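Side-chain contacts in phosphonopyruvate hydrolase (Variovorax sp., PDB 2HJP), which hydrolyses phosphonopyruvate to pyruvate and phosphate, cleaving the phosphorus-carbon bond with the help of a divalent metal ion such as magnesium, cobalt or manganese: residues 15-20 against 75-80; 26-31 against 68-73; 156-161 against 169-174; 107-112 against 136-141. All coordinates share one frame; numbering follows the deposited sequence.

In the fold
All four contacts belong to one (beta/alpha)8 barrel of the PEP mutase/isocitrate lyase superfamily. Along the chain, contact 2 is nested inside contact 1; contacts 4 and then 3 follow. Contact 1 spans the barrel interior between strands 17-21 and 78-81, and contact 2 pairs helices 25-34 and 60-71 on the outside, its centre about 12 Å away. Strands 78-81 and 106-110 are sheet neighbours, Ala80 O probably bonding Val108 N (2.9 Å), which links contacts 1 and 4. Contacts 4 and 3 pack strand ends against following helices, centres about 13 Å apart; Glu157 N probably bonds to Asp111 between them. Contacts 2 and 3 are farthest apart, about 31 Å between centres. Together they cover core and helical jacket of the substrate-holding barrel.

Contact 1 (15-20 against 75-80); sequences RLFTAM and SIPLIA. With XYS (alpha-D-xylopyranose), chain B.
Ala19 and Ile79 mark the closest approach of the two backbones, their CA atoms 7.9 Å apart, which is too wide for main-chain pairing. Strands 17-21 and 78-81 are parallel, and strand 38-41 lies between them in the sheet, so what joins the two segments is side chains reaching across the inside of the curved wall. Ile79 and Phe17 carry the contact. The terminal CD1 of Ile79 lies 4.0 Å from Ala19 CB and 4.0 Å from Phe17 CE2, where it meets the edge of the ring near the ring plane. The small methyl of Ala19 suits a place where a longer chain arrives from two strands along the sheet. This is the interior of a (beta/alpha)8 barrel, filled by inward-pointing residues of alternate strand positions. Phe17 has its CG anti to the backbone N (chi1 -176°), which carries the ring over toward 75-80, and there its CZ comes 4.3 Å from Pro77 CG at an oblique approach. Phe17, at the start of its strand, and Pro77, just before strand 78-81, both touch Leu7 of helix 3-13, apolar company that suits a ring and a proline. Ile79 also lies close to Trp40, a substrate-binding residue. At the outer end, Ser75 OG is 3.3 Å from C5 of the bound xylopyranose, while its hydroxyl is hydrogen-bonded to Glu32, which also bonds the sugar.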
loop_
_atom_site.group_PDB
_atom_site.type_symbol
_atom_site.label_atom_id
_atom_site.label_comp_id
_atom_site.label_asym_id
_atom_site.label_seq_id
_atom_site.Cartn_x
_atom_site.Cartn_y
_atom_site.Cartn_z
ATOM N N ARG A 15 -20.557 7.623 -31.673
ATOM C CA ARG A 15 -21.479 7.944 -30.565
ATOM C C ARG A 15 -20.695 8.814 -29.571
ATOM O O ARG A 15 -19.485 8.738 -29.505
ATOM C CB ARG A 15 -21.894 6.674 -29.793
ATOM C CG ARG A 15 -22.720 5.620 -30.548
ATOM C CD ARG A 15 -22.934 4.399 -29.635
ATOM N NE ARG A 15 -21.653 3.704 -29.409
ATOM C CZ ARG A 15 -21.319 2.951 -28.347
ATOM N NH1 ARG A 15 -20.108 2.401 -28.315
ATOM N NH2 ARG A 15 -22.164 2.731 -27.324
ATOM N N LEU A 16 -21.372 9.648 -28.812
ATOM C CA LEU A 16 -20.711 10.469 -27.790
ATOM C C LEU A 16 -20.658 9.612 -26.512
ATOM O O LEU A 16 -21.719 9.166 -26.002
ATOM C CB LEU A 16 -21.540 11.716 -27.509
ATOM C CG LEU A 16 -21.111 12.657 -26.395
ATOM C CD1 LEU A 16 -19.640 13.010 -26.557
ATOM C CD2 LEU A 16 -22.027 13.935 -26.480
ATOM N N PHE A 17 -19.458 9.433 -25.964
ATOM C CA PHE A 17 -19.216 8.595 -24.768
ATOM C C PHE A 17 -19.142 9.490 -23.511
ATOM O O PHE A 17 -18.417 10.531 -23.509
ATOM C CB PHE A 17 -17.879 7.888 -24.962
ATOM C CG PHE A 17 -17.511 6.916 -23.897
ATOM C CD1 PHE A 17 -18.008 5.629 -23.926
ATOM C CD2 PHE A 17 -16.632 7.290 -22.886
ATOM C CE1 PHE A 17 -17.649 4.682 -22.954
ATOM C CE2 PHE A 17 -16.238 6.388 -21.900
ATOM C CZ PHE A 17 -16.754 5.048 -21.927
ATOM N N THR A 18 -19.884 9.126 -22.470
ATOM C CA THR A 18 -19.855 9.914 -21.236
ATOM C C THR A 18 -19.096 9.178 -20.135
ATOM O O THR A 18 -19.213 7.944 -19.979
ATOM C CB THR A 18 -21.275 10.214 -20.715
ATOM O OG1 THR A 18 -21.912 8.990 -20.392
ATOM C CG2 THR A 18 -22.121 10.897 -21.812
ATOM N N ALA A 19 -18.290 9.930 -19.413
ATOM C CA ALA A 19 -17.537 9.307 -18.317
ATOM C C ALA A 19 -17.735 10.241 -17.091
ATOM O O ALA A 19 -17.596 11.454 -17.198
ATOM C CB ALA A 19 -16.030 9.224 -18.645
ATOM N N MET A 20 -18.022 9.643 -15.956
ATOM C CA MET A 20 -18.246 10.374 -14.668
ATOM C C MET A 20 -17.134 10.121 -13.641
ATOM O O MET A 20 -16.644 8.969 -13.419
ATOM C CB MET A 20 -19.585 9.915 -14.052
ATOM C CG MET A 20 -19.872 10.456 -12.615
ATOM S SD MET A 20 -19.809 12.261 -12.563
ATOM C CE MET A 20 -21.396 12.684 -13.393
ATOM N N SER A 75 -18.069 -2.800 -14.616
ATOM C CA SER A 75 -17.960 -3.568 -15.842
ATOM C C SER A 75 -17.748 -2.602 -17.018
ATOM O O SER A 75 -17.504 -3.033 -18.149
ATOM C CB SER A 75 -19.263 -4.400 -16.070
ATOM O OG SER A 75 -20.308 -3.542 -16.576
ATOM N N ILE A 76 -17.773 -1.283 -16.763
ATOM C CA ILE A 76 -17.623 -0.330 -17.855
ATOM C C ILE A 76 -16.164 0.203 -17.855
ATOM O O ILE A 76 -15.487 0.076 -16.840
ATOM C CB ILE A 76 -18.658 0.838 -17.728
ATOM C CG1 ILE A 76 -18.500 1.550 -16.377
ATOM C CG2 ILE A 76 -20.082 0.266 -17.944
ATOM C CD1 ILE A 76 -18.909 0.823 -15.152
ATOM N N PRO A 77 -15.670 0.776 -18.977
ATOM C CA PRO A 77 -14.288 1.296 -19.056
ATOM C C PRO A 77 -13.929 2.380 -18.033
ATOM O O PRO A 77 -14.737 3.272 -17.722
ATOM C CB PRO A 77 -14.200 1.891 -20.472
ATOM C CG PRO A 77 -15.220 1.094 -21.239
ATOM C CD PRO A 77 -16.374 0.973 -20.266
ATOM N N LEU A 78 -12.694 2.329 -17.592
ATOM C CA LEU A 78 -12.158 3.288 -16.628
ATOM C C LEU A 78 -11.084 4.067 -17.395
ATOM O O LEU A 78 -10.189 3.454 -18.014
ATOM C CB LEU A 78 -11.475 2.536 -15.455
ATOM C CG LEU A 78 -10.599 3.424 -14.566
ATOM C CD1 LEU A 78 -11.447 4.554 -13.973
ATOM C CD2 LEU A 78 -9.953 2.510 -13.430
ATOM N N ILE A 79 -11.191 5.390 -17.356
ATOM C CA ILE A 79 -10.249 6.293 -17.961
ATOM C C ILE A 79 -9.502 6.829 -16.737
ATOM O O ILE A 79 -10.115 7.516 -15.890
ATOM C CB ILE A 79 -10.980 7.452 -18.628
ATOM C CG1 ILE A 79 -11.949 6.932 -19.692
ATOM C CG2 ILE A 79 -9.944 8.460 -19.172
ATOM C CD1 ILE A 79 -13.265 6.389 -19.150
ATOM N N ALA A 80 -8.207 6.514 -16.622
ATOM C CA ALA A 80 -7.423 6.995 -15.485
ATOM C C ALA A 80 -6.632 8.284 -15.763
ATOM O O ALA A 80 -5.974 8.406 -16.807
ATOM C CB ALA A 80 -6.448 5.870 -15.032
HETATM C C1 XYS B . -22.805 -5.086 -13.164
HETATM C C2 XYS B . -22.497 -6.499 -12.591
HETATM C C3 XYS B . -21.319 -7.108 -13.414
HETATM C C4 XYS B . -21.605 -7.117 -14.957
HETATM C C5 XYS B . -22.324 -5.870 -15.513
HETATM O O1 XYS B . -21.744 -4.108 -13.036
HETATM O O2 XYS B . -22.094 -6.374 -11.225
HETATM O O3 XYS B . -20.998 -8.443 -12.933
HETATM O O4 XYS B . -20.515 -7.543 -15.803
HETATM O O5 XYS B . -23.228 -5.171 -14.537
#

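Contact 2 (26-31 against 68-73)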
loop_
_atom_site.group_PDB
_atom_site.type_symbol
_atom_site.label_atom_id
_atom_site.label_comp_id
_atom_site.label_asym_id
_atom_site.label_seq_id
_atom_site.Cartn_x
_atom_site.Cartn_y
_atom_site.Cartn_z
ATOM N N LEU A 26 -17.433 2.529 -4.744
ATOM C CA LEU A 26 -18.868 2.644 -4.544
ATOM C C LEU A 26 -19.443 3.732 -5.495
ATOM O O LEU A 26 -20.447 3.523 -6.164
ATOM C CB LEU A 26 -19.224 2.936 -3.043
ATOM C CG LEU A 26 -20.709 3.176 -2.669
ATOM C CD1 LEU A 26 -21.522 1.969 -2.994
ATOM C CD2 LEU A 26 -20.897 3.516 -1.190
ATOM N N VAL A 27 -18.827 4.895 -5.492
ATOM C CA VAL A 27 -19.282 5.968 -6.365
ATOM C C VAL A 27 -19.175 5.501 -7.835
ATOM O O VAL A 27 -20.052 5.804 -8.657
ATOM C CB VAL A 27 -18.388 7.224 -6.162
ATOM C CG1 VAL A 27 -18.592 8.195 -7.324
ATOM C CG2 VAL A 27 -18.712 7.864 -4.729
ATOM N N ALA A 28 -18.108 4.770 -8.176
ATOM C CA ALA A 28 -17.977 4.277 -9.584
ATOM C C ALA A 28 -19.141 3.351 -9.890
ATOM O O ALA A 28 -19.717 3.357 -11.007
ATOM C CB ALA A 28 -16.619 3.557 -9.782
ATOM N N LYS A 29 -19.477 2.480 -8.923
ATOM C CA LYS A 29 -20.623 1.590 -9.123
ATOM C C LYS A 29 -21.911 2.406 -9.330
ATOM O O LYS A 29 -22.751 2.056 -10.197
ATOM C CB LYS A 29 -20.758 0.628 -7.936
ATOM C CG LYS A 29 -21.902 -0.419 -8.048
ATOM C CD LYS A 29 -21.715 -1.477 -6.918
ATOM C CE LYS A 29 -22.601 -2.701 -7.097
ATOM N NZ LYS A 29 -22.360 -3.695 -5.995
ATOM N N LEU A 30 -22.089 3.508 -8.592
ATOM C CA LEU A 30 -23.309 4.264 -8.807
ATOM C C LEU A 30 -23.321 4.895 -10.193
ATOM O O LEU A 30 -24.387 4.971 -10.811
ATOM C CB LEU A 30 -23.501 5.314 -7.720
ATOM C CG LEU A 30 -23.750 4.690 -6.330
ATOM C CD1 LEU A 30 -23.543 5.738 -5.236
ATOM C CD2 LEU A 30 -25.177 4.090 -6.262
ATOM N N ALA A 31 -22.164 5.376 -10.658
ATOM C CA ALA A 31 -22.087 5.980 -12.011
ATOM C C ALA A 31 -22.467 4.928 -13.037
ATOM O O ALA A 31 -23.246 5.237 -13.987
ATOM C CB ALA A 31 -20.640 6.495 -12.329
ATOM N N ARG A 68 -7.167 0.289 -9.567
ATOM C CA ARG A 68 -7.341 -1.175 -9.503
ATOM C C ARG A 68 -8.663 -1.578 -8.850
ATOM O O ARG A 68 -9.412 -2.431 -9.364
ATOM C CB ARG A 68 -6.217 -1.842 -8.683
ATOM C CG ARG A 68 -5.955 -3.264 -9.153
ATOM C CD ARG A 68 -4.987 -4.001 -8.172
ATOM N NE ARG A 68 -3.740 -3.201 -8.119
ATOM C CZ ARG A 68 -2.847 -3.129 -9.107
ATOM N NH1 ARG A 68 -2.995 -3.836 -10.267
ATOM N NH2 ARG A 68 -1.827 -2.264 -8.977
ATOM N N ALA A 69 -8.915 -0.981 -7.695
ATOM C CA ALA A 69 -10.112 -1.254 -6.961
ATOM C C ALA A 69 -11.372 -0.842 -7.782
ATOM O O ALA A 69 -12.343 -1.560 -7.807
ATOM C CB ALA A 69 -10.042 -0.467 -5.575
ATOM N N ILE A 70 -11.346 0.325 -8.424
ATOM C CA ILE A 70 -12.512 0.717 -9.239
ATOM C C ILE A 70 -12.717 -0.248 -10.435
ATOM O O ILE A 70 -13.816 -0.686 -10.712
ATOM C CB ILE A 70 -12.343 2.152 -9.808
ATOM C CG1 ILE A 70 -12.505 3.178 -8.666
ATOM C CG2 ILE A 70 -13.382 2.376 -11.021
ATOM C CD1 ILE A 70 -12.153 4.609 -9.046
ATOM N N ALA A 71 -11.641 -0.584 -11.156
ATOM C CA ALA A 71 -11.796 -1.444 -12.302
ATOM C C ALA A 71 -12.288 -2.838 -11.873
ATOM O O ALA A 71 -12.963 -3.475 -12.644
ATOM C CB ALA A 71 -10.461 -1.531 -13.094
ATOM N N SER A 72 -11.985 -3.288 -10.650
ATOM C CA SER A 72 -12.417 -4.617 -10.222
ATOM C C SER A 72 -13.864 -4.607 -9.755
ATOM O O SER A 72 -14.465 -5.645 -9.468
ATOM C CB SER A 72 -11.501 -5.140 -9.089
ATOM O OG SER A 72 -11.643 -4.331 -7.927
ATOM N N THR A 73 -14.436 -3.418 -9.671
ATOM C CA THR A 73 -15.816 -3.283 -9.228
ATOM C C THR A 73 -16.778 -3.010 -10.409
ATOM O O THR A 73 -17.882 -3.471 -10.377
ATOM C CB THR A 73 -15.911 -2.114 -8.216
ATOM O OG1 THR A 73 -15.109 -2.438 -7.082
ATOM C CG2 THR A 73 -17.363 -1.826 -7.715
#
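Ala28 and Ile70 make the apolar touch of this helix pair: Ala28 CB meets Ile70 CG2 at 3.7 Å, methyl against methyl. Alanine suits the spot because its short side chain lets the helices come close, with the CA atoms of these two residues 6.5 Å apart. The branched isoleucine, with CG2 anti to its own backbone N, presents that methyl to the neighbour. A second, lighter touch joins Lys29 CB to Thr73 CG2 at 4.2 Å. Only the aliphatic base of the lysine is used there; the rest of its chain runs extended to NZ, which bonds to Leu275 O.

No hydrogen bond crosses between the two segments; two hydroxyls bond within 68-73. Ala69 O receives them from opposite faces of its carbonyl plane, Thr73 OG1 at 3.0 Å and Ser72 OG at 2.9 Å. Turning the threonine hydroxyl back to Ala69 O (chi1 -62°) leaves its methyl facing Lys29, which is why a residue with one polar and one apolar branch fits here.

Helices 25-34 and 60-71 are neighbours on the outside of the barrel, and Ala28 and Ile70 both rest on Ile39 of strand 38-41, while Leu26 and Val27 face Ala48 and Phe250 of a second subunit.

Contact 3 (156-161 against 169-174); sequences VEALIA and VRRGQA
Val156 and Gly172 come within 6.4 Å, CA to CA, where the end of strand 151-156 passes the middle of helix 165-177. Glycine at this point of the helix offers bare backbone: Val156 CG2 rests on it, 3.9 Å from Gly172 N. The other branch of the valine, CG1, stands anti to its backbone N (chi1 170°) and comes within 4.3 Å of Arg171 CB; the two methyls thus meet successive residues of the helix. Beyond the strand end, Ala158 CB packs on the aliphatic part of the arginine, 4.1 Å from Arg171 CD.

Arginine does two jobs here. Its methylenes, extended from CG to NE, serve as an apolar surface, while the buried guanidinium is held by a salt bridge from NE to Glu167 and by hydrogen bonds from NH1 to Val129 O and the Tyr175 hydroxyl. These bonds probably offset the cost of burying the charge and help fix the rotation of the group.

The contact closes a beta-alpha unit of the barrel, the strand leading through the loop into the helix that covers its outer side. Arg155, next to Val156, binds substrate and forms a salt bridge with Glu157. Helix 165-177 is flanked by helix 131-144, whose Ile131 touches Arg171, and by helix 193-201, whose Phe198 touches Val169.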
loop_
_atom_site.group_PDB
_atom_site.type_symbol
_atom_site.label_atom_id
_atom_site.label_comp_id
_atom_site.label_asym_id
_atom_site.label_seq_id
_atom_site.Cartn_x
_atom_site.Cartn_y
_atom_site.Cartn_z
ATOM N N VAL A 156 -4.114 18.844 -23.672
ATOM C CA VAL A 156 -3.451 20.087 -24.080
ATOM C C VAL A 156 -3.875 21.231 -23.147
ATOM O O VAL A 156 -5.049 21.594 -23.120
ATOM C CB VAL A 156 -3.857 20.420 -25.588
ATOM C CG1 VAL A 156 -3.384 21.830 -25.985
ATOM C CG2 VAL A 156 -3.310 19.353 -26.539
ATOM N N GLU A 157 -2.913 21.786 -22.416
ATOM C CA GLU A 157 -3.112 22.869 -21.455
ATOM C C GLU A 157 -2.845 24.276 -22.016
ATOM O O GLU A 157 -2.998 25.286 -21.298
ATOM C CB GLU A 157 -2.149 22.684 -20.283
ATOM C CG GLU A 157 -2.450 21.568 -19.342
ATOM C CD GLU A 157 -3.643 21.891 -18.498
ATOM O OE1 GLU A 157 -3.604 22.871 -17.731
ATOM O OE2 GLU A 157 -4.608 21.159 -18.624
ATOM N N ALA A 158 -2.423 24.348 -23.268
ATOM C CA ALA A 158 -2.082 25.637 -23.881
ATOM C C ALA A 158 -3.176 26.753 -23.773
ATOM O O ALA A 158 -2.832 27.933 -23.625
ATOM C CB ALA A 158 -1.677 25.416 -25.333
ATOM N N LEU A 159 -4.468 26.417 -23.864
ATOM C CA LEU A 159 -5.500 27.469 -23.719
ATOM C C LEU A 159 -5.427 28.023 -22.276
ATOM O O LEU A 159 -5.319 29.228 -22.039
ATOM C CB LEU A 159 -6.915 26.927 -24.020
ATOM C CG LEU A 159 -7.145 26.548 -25.499
ATOM C CD1 LEU A 159 -8.580 26.181 -25.838
ATOM C CD2 LEU A 159 -6.762 27.734 -26.298
ATOM N N ILE A 160 -5.414 27.112 -21.328
ATOM C CA ILE A 160 -5.336 27.443 -19.925
ATOM C C ILE A 160 -4.048 28.227 -19.600
ATOM O O ILE A 160 -4.096 29.193 -18.840
ATOM C CB ILE A 160 -5.411 26.158 -19.095
ATOM C CG1 ILE A 160 -6.755 25.494 -19.386
ATOM C CG2 ILE A 160 -5.112 26.454 -17.631
ATOM C CD1 ILE A 160 -7.967 26.185 -18.865
ATOM N N ALA A 161 -2.927 27.842 -20.204
ATOM C CA ALA A 161 -1.633 28.484 -19.968
ATOM C C ALA A 161 -1.550 29.822 -20.671
ATOM O O ALA A 161 -0.531 30.519 -20.609
ATOM C CB ALA A 161 -0.560 27.596 -20.474
ATOM N N VAL A 169 -3.749 24.201 -30.973
ATOM C CA VAL A 169 -3.942 23.280 -32.105
ATOM C C VAL A 169 -2.638 22.652 -32.581
ATOM O O VAL A 169 -2.596 21.467 -32.965
ATOM C CB VAL A 169 -4.628 23.959 -33.308
ATOM C CG1 VAL A 169 -4.501 23.066 -34.573
ATOM C CG2 VAL A 169 -6.064 24.214 -32.927
ATOM N N ARG A 170 -1.564 23.436 -32.568
ATOM C CA ARG A 170 -0.277 22.919 -32.984
ATOM C C ARG A 170 0.127 21.747 -32.069
ATOM O O ARG A 170 0.633 20.729 -32.533
ATOM C CB ARG A 170 0.767 24.031 -32.880
ATOM C CG ARG A 170 2.155 23.519 -33.212
ATOM N NH2 ARG A 170 1.930 27.070 -33.919
ATOM N N ARG A 171 -0.077 21.921 -30.754
ATOM C CA ARG A 171 0.263 20.859 -29.796
ATOM C C ARG A 171 -0.613 19.656 -29.986
ATOM O O ARG A 171 -0.114 18.535 -30.014
ATOM C CB ARG A 171 0.166 21.365 -28.345
ATOM C CG ARG A 171 1.404 22.146 -27.961
ATOM C CD ARG A 171 1.307 22.851 -26.607
ATOM N NE ARG A 171 2.516 23.629 -26.359
ATOM C CZ ARG A 171 3.614 23.184 -25.738
ATOM N NH1 ARG A 171 3.695 21.948 -25.266
ATOM N NH2 ARG A 171 4.686 23.961 -25.623
ATOM N N GLY A 172 -1.917 19.863 -30.115
ATOM C CA GLY A 172 -2.793 18.716 -30.338
ATOM C C GLY A 172 -2.322 17.870 -31.535
ATOM O O GLY A 172 -2.274 16.644 -31.498
ATOM N N GLN A 173 -1.996 18.541 -32.641
ATOM C CA GLN A 173 -1.584 17.846 -33.868
ATOM C C GLN A 173 -0.260 17.111 -33.672
ATOM O O GLN A 173 -0.058 16.037 -34.176
ATOM C CB GLN A 173 -1.455 18.865 -35.030
ATOM C CG GLN A 173 -2.761 19.368 -35.665
ATOM C CD GLN A 173 -2.432 20.446 -36.719
ATOM O OE1 GLN A 173 -1.870 21.498 -36.395
ATOM N NE2 GLN A 173 -2.737 20.167 -37.970
ATOM N N ALA A 174 0.641 17.710 -32.920
ATOM C CA ALA A 174 1.922 17.073 -32.674
ATOM C C ALA A 174 1.725 15.808 -31.854
ATOM O O ALA A 174 2.411 14.792 -32.074
ATOM C CB ALA A 174 2.864 18.034 -31.899
#

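Contact 4 (107-112 against 136-141); sequences IVMEDK and GKIAAA
Met109 reaches from strand 106-110 to Lys137 and Ile138 of helix 131-144, and its conformation decides what it touches. The chain leaves the backbone with CG anti to the N (chi1 -176°), continues extended to SD, then bends at the last torsion (chi3 49°). That bend sets the terminal methyl against the helix: Met109 CE lies 3.6 Å from Ile138 CD1 and 3.7 Å from Lys137 O, with Lys137 CB at 4.0 Å. A flexible, unbranched methionine suits such a spot, since its end can turn to fit both an apolar methyl and helix backbone. Ile138 does not start out toward the strand, yet reaches it through CD1, bringing the longer of its two branches to bear.

Lys137 passes Met109 obliquely, its CE 4.2 Å from Met109 SD. Its own chain is kinked at chi3 (75°), which leads NZ to a water 2.8 Å away. The water donates to Glu110 O and Lys112 O, each at 2.9 Å, and so ties the helix to the backbone at the end of the strand and just beyond it. NZ also bonds to Thr84 O and Gly87 O; with the water these make three oxygen partners, which suits the three N-H groups of a buried ammonium and should offset the cost of burying it.

In the barrel this is a strand packed under the helix that follows it. Helix 89-102 joins in from the side, with Val92 against Met109 and Ala141, and strand 151-156 supplies Ala154 to Ile138.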
loop_
_atom_site.group_PDB
_atom_site.type_symbol
_atom_site.label_atom_id
_atom_site.label_comp_id
_atom_site.label_asym_id
_atom_site.label_seq_id
_atom_site.Cartn_x
_atom_site.Cartn_y
_atom_site.Cartn_z
ATOM N N ILE A 107 -5.594 6.298 -20.293
ATOM C CA ILE A 107 -4.929 7.203 -19.385
ATOM C C ILE A 107 -5.007 8.535 -20.124
ATOM O O ILE A 107 -5.138 8.583 -21.340
ATOM C CB ILE A 107 -3.464 6.847 -19.075
ATOM C CG1 ILE A 107 -2.625 6.545 -20.344
ATOM C CG2 ILE A 107 -3.486 5.627 -18.183
ATOM C CD1 ILE A 107 -2.213 7.766 -21.144
ATOM N N VAL A 108 -5.041 9.599 -19.335
ATOM C CA VAL A 108 -5.045 10.998 -19.784
ATOM C C VAL A 108 -3.765 11.560 -19.122
ATOM O O VAL A 108 -3.589 11.504 -17.903
ATOM C CB VAL A 108 -6.271 11.789 -19.281
ATOM C CG1 VAL A 108 -6.120 13.362 -19.634
ATOM C CG2 VAL A 108 -7.501 11.231 -19.943
ATOM N N MET A 109 -2.897 12.145 -19.948
ATOM C CA MET A 109 -1.629 12.727 -19.511
ATOM C C MET A 109 -1.567 14.153 -20.128
ATOM O O MET A 109 -1.823 14.326 -21.313
ATOM C CB MET A 109 -0.452 11.870 -20.020
ATOM C CG MET A 109 0.857 12.354 -19.532
ATOM S SD MET A 109 2.233 11.275 -19.917
ATOM C CE MET A 109 2.001 10.967 -21.677
ATOM N N GLU A 110 -1.288 15.154 -19.308
ATOM C CA GLU A 110 -1.247 16.574 -19.765
ATOM C C GLU A 110 0.156 17.093 -19.992
ATOM O O GLU A 110 1.149 16.561 -19.443
ATOM C CB GLU A 110 -1.950 17.459 -18.714
ATOM C CG GLU A 110 -1.214 17.390 -17.353
ATOM C CD GLU A 110 -2.187 17.465 -16.158
ATOM O OE1 GLU A 110 -1.805 18.046 -15.139
ATOM O OE2 GLU A 110 -3.328 16.952 -16.259
ATOM N N ASP A 111 0.261 18.158 -20.781
ATOM C CA ASP A 111 1.595 18.674 -21.110
ATOM C C ASP A 111 2.131 19.796 -20.190
ATOM O O ASP A 111 2.995 20.595 -20.599
ATOM C CB ASP A 111 1.650 19.112 -22.588
ATOM C CG ASP A 111 0.558 20.115 -22.953
ATOM O OD1 ASP A 111 -0.199 20.556 -22.062
ATOM O OD2 ASP A 111 0.446 20.462 -24.148
ATOM N N LYS A 112 1.631 19.856 -18.965
ATOM C CA LYS A 112 2.130 20.851 -18.018
ATOM C C LYS A 112 3.560 20.378 -17.630
ATOM O O LYS A 112 3.872 19.177 -17.692
ATOM C CB LYS A 112 1.255 20.884 -16.765
ATOM C CG LYS A 112 -0.175 21.253 -17.049
ATOM C CD LYS A 112 -0.936 21.956 -15.884
ATOM C CE LYS A 112 -1.014 21.168 -14.618
ATOM N NZ LYS A 112 -1.664 21.999 -13.537
ATOM N N GLY A 136 7.601 12.829 -27.071
ATOM C CA GLY A 136 8.337 11.653 -26.562
ATOM C C GLY A 136 7.541 10.877 -25.481
ATOM O O GLY A 136 7.537 9.636 -25.403
ATOM N N LYS A 137 6.914 11.629 -24.588
ATOM C CA LYS A 137 6.103 11.011 -23.523
ATOM C C LYS A 137 4.891 10.210 -24.045
ATOM O O LYS A 137 4.579 9.111 -23.587
ATOM C CB LYS A 137 5.694 12.123 -22.557
ATOM C CG LYS A 137 6.924 12.614 -21.742
ATOM C CD LYS A 137 6.602 13.867 -20.955
ATOM C CE LYS A 137 5.748 13.529 -19.744
ATOM N NZ LYS A 137 5.757 14.624 -18.678
ATOM N N ILE A 138 4.212 10.762 -25.017
ATOM C CA ILE A 138 3.065 10.078 -25.604
ATOM C C ILE A 138 3.562 8.841 -26.363
ATOM O O ILE A 138 2.964 7.769 -26.259
ATOM C CB ILE A 138 2.379 11.049 -26.610
ATOM C CG1 ILE A 138 1.630 12.114 -25.799
ATOM C CG2 ILE A 138 1.424 10.291 -27.575
ATOM C CD1 ILE A 138 0.453 11.635 -24.905
ATOM N N ALA A 139 4.654 8.985 -27.138
ATOM C CA ALA A 139 5.196 7.828 -27.886
ATOM C C ALA A 139 5.632 6.735 -26.887
ATOM O O ALA A 139 5.451 5.538 -27.152
ATOM C CB ALA A 139 6.401 8.264 -28.782
ATOM N N ALA A 140 6.221 7.143 -25.749
ATOM C CA ALA A 140 6.609 6.155 -24.703
ATOM C C ALA A 140 5.350 5.432 -24.169
ATOM O O ALA A 140 5.403 4.212 -23.885
ATOM C CB ALA A 140 7.346 6.852 -23.513
ATOM N N ALA A 141 4.239 6.168 -24.005
ATOM C CA ALA A 141 3.031 5.576 -23.494
ATOM C C ALA A 141 2.475 4.586 -24.480
ATOM O O ALA A 141 2.086 3.473 -24.076
ATOM C CB ALA A 141 1.954 6.654 -23.169
HETATM O O HOH W 1 4.013 16.771 -19.273
#